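Side-chain contacts in excinuclease ABC, subunit A. (Deinococcus radiodurans, PDB 2VF7), which probably recognises damaged DNA for excision repair, as an ATP-hydrolysing, zinc- and DNA-binding UvrA protein of the ABC superfamily: residues G43-G48 and L719-L724; L692-A697 and D712-V717. The protein carries 1 engineered substitution. All coordinates share one frame; numbering follows the deposited sequence. Where two conformers were deposited one is given.

Interaction 1. Residues G43-G48 and L719-L724; sequences GVSGSG and LGYLRL. With ADP (adenosine-5'-diphosphate), chain E.
S45 and G46 meet the ring of Y721 beside the diphosphate of ADP. Ahead of them, G43 holds backbone angles that leave no room for a CB next to the carbonyl before it, and its own carbonyl accepts a hydrogen bond from K49. V44 starts a type II turn, closed by a bond from S47 N to V44 O. At S45 the hydroxyl lies beside the phenol without bonding to it, OG being 4.2 Å from Y721 OH. Each has its own acid, D768 for S45 and E735 for Y721. G46 carries the main apolar touch: its CA sits over one face of the Y721 ring, 4.0 Å from the centroid and 21° off the normal, a CH-pi contact. A CB on G46 would run into Y721 CZ. G46 N meanwhile points at the beta-phosphate, its bond to ADP O2B measuring 2.8 Å and nearly straight at 164°. S47 turns its side chain away from the tyrosine, and G48, the N-cap of helix 49-69, gives a weak N-H bond to ADP O3A at 2.9 Å. Y721 CG lies between its backbone N and carbonyl carbon (chi1 62°), which carries the ring to the glycine; L722 CG backs the opposite face. Y721 CD1 also comes within 4.0 Å of ADP C3', obliquely to the ring. With an alanine here instead of Y721, G46 would probably lose its aromatic cover and E735 its phenol partner. Tyrosine and glycine thus join, at one side of the nucleotide, two parts of the chain: a Walker A P-loop, whose amides grip the phosphates, and the loop leading to the LSGGE sequence around E735, which reads as an ABC signature motif.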
ATOM      1  N   GLY A  43      11.511 -22.578 -24.079  1.00 53.12           N
ATOM      2  CA  GLY A  43      10.711 -22.672 -25.289  1.00 52.72           C
ATOM      3  C   GLY A  43      10.785 -21.385 -26.095  1.00 52.41           C
ATOM      4  O   GLY A  43      11.295 -20.381 -25.593  1.00 52.39           O
ATOM      5  N   VAL A  44      10.277 -21.407 -27.332  1.00 51.84           N
ATOM      6  CA  VAL A  44      10.391 -20.248 -28.236  1.00 51.85           C
ATOM      7  C   VAL A  44       9.687 -19.034 -27.659  1.00 51.92           C
ATOM      8  O   VAL A  44       8.934 -19.142 -26.688  1.00 53.23           O
ATOM      9  CB  VAL A  44       9.913 -20.536 -29.701  1.00 51.18           C
ATOM     10  CG1 VAL A  44      10.761 -21.621 -30.350  1.00 51.14           C
ATOM     11  CG2 VAL A  44       8.446 -20.905 -29.738  1.00 52.03           C
ATOM     12  N   SER A  45       9.963 -17.870 -28.228  1.00 52.34           N
ATOM     13  CA  SER A  45       9.356 -16.641 -27.760  1.00 52.34           C
ATOM     14  C   SER A  45       7.930 -16.631 -28.244  1.00 52.12           C
ATOM     15  O   SER A  45       7.644 -17.070 -29.347  1.00 52.03           O
ATOM     16  CB  SER A  45      10.116 -15.428 -28.291  1.00 52.30           C
ATOM     17  OG  SER A  45       9.900 -15.296 -29.669  1.00 53.56           O
ATOM     18  N   GLY A  46       7.037 -16.154 -27.396  1.00 52.24           N
ATOM     19  CA  GLY A  46       5.622 -16.148 -27.707  1.00 51.44           C
ATOM     20  C   GLY A  46       4.963 -17.464 -27.393  1.00 51.07           C
ATOM     21  O   GLY A  46       3.755 -17.582 -27.542  1.00 50.69           O
ATOM     22  N   SER A  47       5.745 -18.449 -26.947  1.00 50.80           N
ATOM     23  CA  SER A  47       5.198 -19.771 -26.598  1.00 50.97           C
ATOM     24  C   SER A  47       4.313 -19.791 -25.336  1.00 50.96           C
ATOM     25  O   SER A  47       3.410 -20.623 -25.231  1.00 51.48           O
ATOM     26  CB  SER A  47       6.313 -20.839 -26.494  1.00 51.07           C
ATOM     27  OG  SER A  47       6.892 -20.883 -25.197  1.00 50.72           O
ATOM     28  N   GLY A  48       4.582 -18.898 -24.381  1.00 51.40           N
ATOM     29  CA  GLY A  48       3.775 -18.771 -23.145  1.00 51.12           C
ATOM     30  C   GLY A  48       4.586 -18.905 -21.855  1.00 51.67           C
ATOM     31  O   GLY A  48       4.019 -19.094 -20.774  1.00 52.00           O
ATOM     32  N   LEU A 719       7.113 -12.110 -35.693  1.00 54.21           N
ATOM     33  CA  LEU A 719       6.060 -11.555 -34.857  1.00 53.61           C
ATOM     34  C   LEU A 719       4.622 -11.860 -35.320  1.00 53.33           C
ATOM     35  O   LEU A 719       3.727 -11.097 -35.057  1.00 53.17           O
ATOM     36  CB  LEU A 719       6.234 -10.037 -34.718  1.00 53.34           C
ATOM     37  CG  LEU A 719       7.548  -9.472 -34.164  1.00 53.84           C
ATOM     38  CD1 LEU A 719       7.443  -7.992 -34.108  1.00 53.84           C
ATOM     39  CD2 LEU A 719       7.846 -10.018 -32.788  1.00 54.14           C
ATOM     40  N   GLY A 720       4.403 -12.989 -35.965  1.00 53.13           N
ATOM     41  CA  GLY A 720       3.100 -13.309 -36.493  1.00 52.87           C
ATOM     42  C   GLY A 720       2.030 -13.463 -35.430  1.00 53.32           C
ATOM     43  O   GLY A 720       0.847 -13.377 -35.731  1.00 52.86           O
ATOM     44  N   TYR A 721       2.451 -13.685 -34.187  1.00 53.45           N
ATOM     45  CA  TYR A 721       1.520 -13.958 -33.096  1.00 53.28           C
ATOM     46  C   TYR A 721       0.933 -12.681 -32.503  1.00 53.42           C
ATOM     47  O   TYR A 721      -0.076 -12.729 -31.804  1.00 53.37           O
ATOM     48  CB  TYR A 721       2.187 -14.851 -32.018  1.00 53.57           C
ATOM     49  CG  TYR A 721       3.392 -14.242 -31.325  1.00 52.81           C
ATOM     50  CD1 TYR A 721       3.259 -13.563 -30.118  1.00 52.83           C
ATOM     51  CD2 TYR A 721       4.662 -14.342 -31.886  1.00 52.82           C
ATOM     52  CE1 TYR A 721       4.353 -13.004 -29.488  1.00 52.42           C
ATOM     53  CE2 TYR A 721       5.754 -13.775 -31.277  1.00 52.15           C
ATOM     54  CZ  TYR A 721       5.600 -13.113 -30.078  1.00 53.06           C
ATOM     55  OH  TYR A 721       6.705 -12.561 -29.472  1.00 53.48           O
ATOM     56  N   LEU A 722       1.556 -11.539 -32.794  1.00 53.36           N
ATOM     57  CA  LEU A 722       1.110 -10.279 -32.237  1.00 53.72           C
ATOM     58  C   LEU A 722      -0.143  -9.754 -32.935  1.00 54.12           C
ATOM     59  O   LEU A 722      -0.348 -10.048 -34.108  1.00 54.42           O
ATOM     60  CB  LEU A 722       2.240  -9.243 -32.287  1.00 53.54           C
ATOM     61  CG  LEU A 722       3.464  -9.524 -31.420  1.00 53.88           C
ATOM     62  CD1 LEU A 722       4.454  -8.413 -31.553  1.00 53.70           C
ATOM     63  CD2 LEU A 722       3.063  -9.673 -29.963  1.00 53.97           C
ATOM     64  N   ARG A 723      -0.945  -8.963 -32.209  1.00 53.54           N
ATOM     65  CA  ARG A 723      -2.169  -8.355 -32.712  1.00 53.62           C
ATOM     66  C   ARG A 723      -1.933  -6.909 -33.144  1.00 54.32           C
ATOM     67  O   ARG A 723      -1.247  -6.145 -32.466  1.00 54.93           O
ATOM     68  CB  ARG A 723      -3.288  -8.405 -31.657  1.00 53.58           C
ATOM     69  CG  ARG A 723      -3.796  -9.806 -31.344  1.00 52.80           C
ATOM     70  CD  ARG A 723      -4.983  -9.791 -30.375  1.00 54.62           C
ATOM     71  NE  ARG A 723      -4.581  -9.405 -29.022  1.00 60.49           N
ATOM     72  CZ  ARG A 723      -4.001 -10.224 -28.127  1.00 62.40           C
ATOM     73  NH1 ARG A 723      -3.754 -11.513 -28.422  1.00 59.47           N
ATOM     74  NH2 ARG A 723      -3.648  -9.752 -26.933  1.00 59.17           N
ATOM     75  N   LEU A 724      -2.509  -6.538 -34.282  1.00 54.28           N
ATOM     76  CA  LEU A 724      -2.322  -5.213 -34.879  1.00 53.66           C
ATOM     77  C   LEU A 724      -2.472  -4.059 -33.894  1.00 53.10           C
ATOM     78  O   LEU A 724      -1.659  -3.146 -33.885  1.00 53.39           O
ATOM     79  CB  LEU A 724      -3.301  -5.043 -36.050  1.00 53.96           C
ATOM     80  CG  LEU A 724      -2.701  -5.398 -37.401  1.00 53.25           C
ATOM     81  CD1 LEU A 724      -1.962  -6.705 -37.305  1.00 53.12           C
ATOM     82  CD2 LEU A 724      -3.791  -5.428 -38.454  1.00 53.34           C
TER
HETATM   83  PB  ADP E 902       7.150 -15.987 -23.903  1.00 43.47           P
HETATM   84  O1B ADP E 902       7.742 -17.327 -24.234  1.00 47.23           O
HETATM   85  O2B ADP E 902       7.453 -14.926 -24.919  1.00 45.01           O
HETATM   86  O3B ADP E 902       7.474 -15.549 -22.486  1.00 46.30           O
HETATM   87  PA  ADP E 902       4.567 -14.936 -23.697  1.00 39.89           P
HETATM   88  O1A ADP E 902       5.364 -13.630 -23.737  1.00 37.11           O
HETATM   89  O2A ADP E 902       3.727 -15.233 -22.499  1.00 42.67           O
HETATM   90  O3A ADP E 902       5.544 -16.179 -23.968  1.00 40.97           O
HETATM   91  O5' ADP E 902       3.549 -14.877 -24.941  1.00 41.35           O
HETATM   92  C5' ADP E 902       2.353 -15.653 -25.058  1.00 39.25           C
HETATM   93  C4' ADP E 902       1.207 -14.716 -25.405  1.00 39.34           C
HETATM   94  O4' ADP E 902       0.939 -13.890 -24.266  1.00 39.71           O
HETATM   95  C3' ADP E 902       1.478 -13.758 -26.565  1.00 39.63           C
HETATM   96  O3' ADP E 902       0.302 -13.616 -27.401  1.00 36.89           O
HETATM   97  C2' ADP E 902       1.811 -12.460 -25.844  1.00 39.03           C
HETATM   98  O2' ADP E 902       1.617 -11.294 -26.639  1.00 39.62           O
HETATM   99  C1' ADP E 902       0.885 -12.516 -24.635  1.00 39.55           C
HETATM  100  N9  ADP E 902       1.354 -11.711 -23.490  1.00 39.48           N
HETATM  101  C8  ADP E 902       2.508 -11.907 -22.818  1.00 39.84           C
HETATM  102  N7  ADP E 902       2.685 -11.015 -21.825  1.00 37.04           N
HETATM  103  C5  ADP E 902       1.596 -10.223 -21.855  1.00 38.64           C
HETATM  104  C6  ADP E 902       1.117  -9.091 -21.043  1.00 38.51           C
HETATM  105  N6  ADP E 902       1.877  -8.613 -20.022  1.00 40.16           N
HETATM  106  N1  ADP E 902      -0.067  -8.547 -21.374  1.00 40.37           N
HETATM  107  C2  ADP E 902      -0.830  -9.009 -22.392  1.00 39.14           C
HETATM  108  N3  ADP E 902      -0.464 -10.042 -23.161  1.00 40.30           N
HETATM  109  C4  ADP E 902       0.718 -10.685 -22.938  1.00 39.63           C

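Interaction 2. Residues L692-A697 and D712-V717; sequences LTVDEA and DTLREV
V694 and L714 supply the apolar part of this contact between the start of helix 694-700 and the end of helix 705-716. V694 CG1 stands anti to its backbone N (chi1 167°), directed at the second helix, and touches L714 CB at 4.0 Å. The two side chains cross at about a right angle. The same methyl also reaches the adjoining residue, V694 CG1 lying 4.3 Å from R715 CB, so it rests on two successive residues of that helix. M602 of helix 602-605 touches both V694 and L714 and extends this buried patch.

The ionic part joins D695 and R715 at the partly exposed border. One carboxylate oxygen does the touching: D695 OD2 is 3.3 Å from R715 NE, a salt bridge without hydrogen-bond geometry. The carboxylate and guanidinium planes are turned 53° apart, so the two groups do not form a flat, two-pronged pair. The arginine chain runs across the acid, R715 CG lying 3.4 Å from D695 OD2; a bend at chi3 then sets NE beside the same oxygen. R715 also packs on H698, one turn further along the first helix.

Hydrogen bonds act within each segment. E696 OE2 takes the backbone N-H of T693 at 2.9 Å and 171°, with the donor above the carboxylate plane. The first helical turn is closed by A697 N and T693 O, 2.9 Å apart. In the other segment E716 N bonds to D712 O.

A methyl-centred patch beside a long, skewed ion pair implies close packing where the helices are buried and a charge attraction at their partly exposed edge that is probably less directional than a hydrogen-bonded salt bridge.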
ATOM      1  N   LEU A 692      -6.791  -8.530 -34.904  1.00 55.27           N
ATOM      2  CA  LEU A 692      -6.197  -9.486 -35.816  1.00 54.65           C
ATOM      3  C   LEU A 692      -4.716  -9.634 -35.541  1.00 55.70           C
ATOM      4  O   LEU A 692      -3.986  -8.648 -35.352  1.00 55.00           O
ATOM      5  CB  LEU A 692      -6.425  -9.058 -37.274  1.00 54.11           C
ATOM      6  CG  LEU A 692      -7.285  -9.817 -38.297  1.00 54.02           C
ATOM      7  CD1 LEU A 692      -8.357 -10.696 -37.699  1.00 53.61           C
ATOM      8  CD2 LEU A 692      -7.910  -8.857 -39.289  1.00 54.35           C
ATOM      9  N   THR A 693      -4.294 -10.892 -35.558  1.00 56.16           N
ATOM     10  CA  THR A 693      -2.940 -11.309 -35.468  1.00 57.32           C
ATOM     11  C   THR A 693      -2.206 -10.872 -36.747  1.00 58.68           C
ATOM     12  O   THR A 693      -2.852 -10.646 -37.779  1.00 59.79           O
ATOM     13  CB  THR A 693      -2.979 -12.827 -35.314  1.00 57.86           C
ATOM     14  OG1 THR A 693      -3.211 -13.164 -33.941  1.00 57.55           O
ATOM     15  CG2 THR A 693      -1.720 -13.483 -35.773  1.00 58.28           C
ATOM     16  N   VAL A 694      -0.877 -10.741 -36.708  1.00 59.25           N
ATOM     17  CA  VAL A 694      -0.126 -10.363 -37.922  1.00 59.58           C
ATOM     18  C   VAL A 694      -0.296 -11.422 -39.024  1.00 60.33           C
ATOM     19  O   VAL A 694      -0.469 -11.086 -40.201  1.00 60.90           O
ATOM     20  CB  VAL A 694       1.390 -10.008 -37.642  1.00 59.36           C
ATOM     21  CG1 VAL A 694       2.187  -9.942 -38.923  1.00 58.20           C
ATOM     22  CG2 VAL A 694       1.503  -8.671 -36.947  1.00 58.31           C
ATOM     23  N   ASP A 695      -0.271 -12.694 -38.629  1.00 61.08           N
ATOM     24  CA  ASP A 695      -0.602 -13.819 -39.513  1.00 61.57           C
ATOM     25  C   ASP A 695      -1.995 -13.750 -40.157  1.00 61.92           C
ATOM     26  O   ASP A 695      -2.124 -14.030 -41.345  1.00 62.57           O
ATOM     27  CB  ASP A 695      -0.530 -15.134 -38.743  1.00 61.66           C
ATOM     28  CG  ASP A 695       0.881 -15.632 -38.528  1.00 62.71           C
ATOM     29  OD1 ASP A 695       0.993 -16.687 -37.855  1.00 62.20           O
ATOM     30  OD2 ASP A 695       1.865 -15.007 -39.016  1.00 63.68           O
ATOM     31  N   GLU A 696      -3.036 -13.432 -39.376  1.00 62.28           N
ATOM     32  CA  GLU A 696      -4.410 -13.438 -39.895  1.00 62.19           C
ATOM     33  C   GLU A 696      -4.656 -12.202 -40.745  1.00 62.15           C
ATOM     34  O   GLU A 696      -5.468 -12.236 -41.668  1.00 62.44           O
ATOM     35  CB  GLU A 696      -5.473 -13.449 -38.790  1.00 62.01           C
ATOM     36  CG  GLU A 696      -5.409 -14.522 -37.705  1.00 62.52           C
ATOM     37  CD  GLU A 696      -6.253 -14.140 -36.446  1.00 63.38           C
ATOM     38  OE1 GLU A 696      -6.829 -15.053 -35.802  1.00 65.31           O
ATOM     39  OE2 GLU A 696      -6.350 -12.932 -36.101  1.00 62.96           O
ATOM     40  N   ALA A 697      -3.985 -11.102 -40.421  1.00 61.99           N
ATOM     41  CA  ALA A 697      -4.120  -9.871 -41.210  1.00 61.90           C
ATOM     42  C   ALA A 697      -3.357  -9.976 -42.530  1.00 61.90           C
ATOM     43  O   ALA A 697      -3.608  -9.208 -43.476  1.00 62.27           O
ATOM     44  CB  ALA A 697      -3.656  -8.663 -40.411  1.00 62.09           C
ATOM     45  N   ASP A 712       4.266  -8.086 -43.958  1.00 56.83           N
ATOM     46  CA  ASP A 712       5.191  -9.118 -44.434  1.00 56.66           C
ATOM     47  C   ASP A 712       6.537  -9.084 -43.694  1.00 56.64           C
ATOM     48  O   ASP A 712       7.061 -10.140 -43.314  1.00 56.98           O
ATOM     49  CB  ASP A 712       5.396  -8.999 -45.961  1.00 56.45           C
ATOM     50  CG  ASP A 712       5.958 -10.270 -46.589  1.00 56.74           C
ATOM     51  OD1 ASP A 712       5.334 -11.348 -46.454  1.00 56.67           O
ATOM     52  OD2 ASP A 712       7.033 -10.190 -47.231  1.00 57.95           O
ATOM     53  N   THR A 713       7.097  -7.882 -43.511  1.00 56.44           N
ATOM     54  CA  THR A 713       8.327  -7.682 -42.713  1.00 56.14           C
ATOM     55  C   THR A 713       8.133  -8.032 -41.223  1.00 55.53           C
ATOM     56  O   THR A 713       9.034  -8.538 -40.577  1.00 55.19           O
ATOM     57  CB  THR A 713       8.882  -6.228 -42.809  1.00 56.21           C
ATOM     58  OG1 THR A 713       7.863  -5.284 -42.413  1.00 57.57           O
ATOM     59  CG2 THR A 713       9.345  -5.924 -44.201  1.00 54.86           C
ATOM     60  N   LEU A 714       6.953  -7.765 -40.689  1.00 55.18           N
ATOM     61  CA  LEU A 714       6.638  -8.173 -39.320  1.00 55.00           C
ATOM     62  C   LEU A 714       6.536  -9.671 -39.183  1.00 55.39           C
ATOM     63  O   LEU A 714       6.774 -10.221 -38.120  1.00 55.65           O
ATOM     64  CB  LEU A 714       5.344  -7.541 -38.867  1.00 54.15           C
ATOM     65  CG  LEU A 714       5.425  -6.047 -38.625  1.00 53.41           C
ATOM     66  CD1 LEU A 714       4.010  -5.520 -38.474  1.00 50.92           C
ATOM     67  CD2 LEU A 714       6.273  -5.741 -37.366  1.00 50.55           C
ATOM     68  N   ARG A 715       6.184 -10.334 -40.273  1.00 56.39           N
ATOM     69  CA  ARG A 715       5.984 -11.776 -40.250  1.00 57.00           C
ATOM     70  C   ARG A 715       7.316 -12.471 -40.400  1.00 57.00           C
ATOM     71  O   ARG A 715       7.639 -13.364 -39.617  1.00 57.46           O
ATOM     72  CB  ARG A 715       4.994 -12.196 -41.332  1.00 57.02           C
ATOM     73  CG  ARG A 715       4.115 -13.354 -40.939  1.00 58.07           C
ATOM     74  CD  ARG A 715       3.029 -13.622 -41.985  1.00 60.41           C
ATOM     75  NE  ARG A 715       2.785 -15.054 -42.155  1.00 61.68           N
ATOM     76  CZ  ARG A 715       3.540 -15.862 -42.898  1.00 63.57           C
ATOM     77  NH1 ARG A 715       4.594 -15.390 -43.551  1.00 64.78           N
ATOM     78  NH2 ARG A 715       3.244 -17.152 -42.993  1.00 64.42           N
ATOM     79  N   GLU A 716       8.093 -12.024 -41.389  1.00 57.26           N
ATOM     80  CA  GLU A 716       9.471 -12.470 -41.626  1.00 57.01           C
ATOM     81  C   GLU A 716      10.385 -12.392 -40.391  1.00 56.95           C
ATOM     82  O   GLU A 716      11.347 -13.163 -40.258  1.00 57.50           O
ATOM     83  CB  GLU A 716      10.103 -11.643 -42.758  1.00 56.79           C
ATOM     84  CG  GLU A 716       9.795 -12.141 -44.163  1.00 57.15           C
ATOM     85  CD  GLU A 716      10.240 -11.171 -45.260  0.80 57.64           C
ATOM     86  OE1 GLU A 716       9.756 -10.015 -45.289  0.80 57.34           O
ATOM     87  OE2 GLU A 716      11.070 -11.578 -46.112  0.80 60.30           O
ATOM     88  N   VAL A 717      10.099 -11.448 -39.506  1.00 56.49           N
ATOM     89  CA  VAL A 717      11.002 -11.127 -38.402  1.00 56.07           C
ATOM     90  C   VAL A 717      10.580 -11.875 -37.102  1.00 56.06           C
ATOM     91  O   VAL A 717      11.264 -11.818 -36.071  1.00 56.22           O
ATOM     92  CB  VAL A 717      11.160  -9.562 -38.280  1.00 55.72           C
ATOM     93  CG1 VAL A 717      10.295  -8.953 -37.172  1.00 54.57           C
ATOM     94  CG2 VAL A 717      12.608  -9.172 -38.152  1.00 56.42           C
TER

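Interactions 1 and 2 adjoin, their centres 10 Å apart, with one residue between 712-717 and 719-724. Segment 719-724 is the bridge: it pairs with 692-697 through probable backbone hydrogen bonds, L722 O to V694 N at 2.7 Å and L724 N to L692 O at 2.8 Å, and D695 and G720 are also bonded through their backbones. The L724 side chain packs on V694 and A697. The residues beside the nucleotide are therefore tied to the helix pair behind them. Interaction 1 touches the ADP itself, whereas interaction 2 is a second layer: the V694 side chain is about 11 Å from the ligand between nearest atoms and about 8 Å from that of Q726, which binds it.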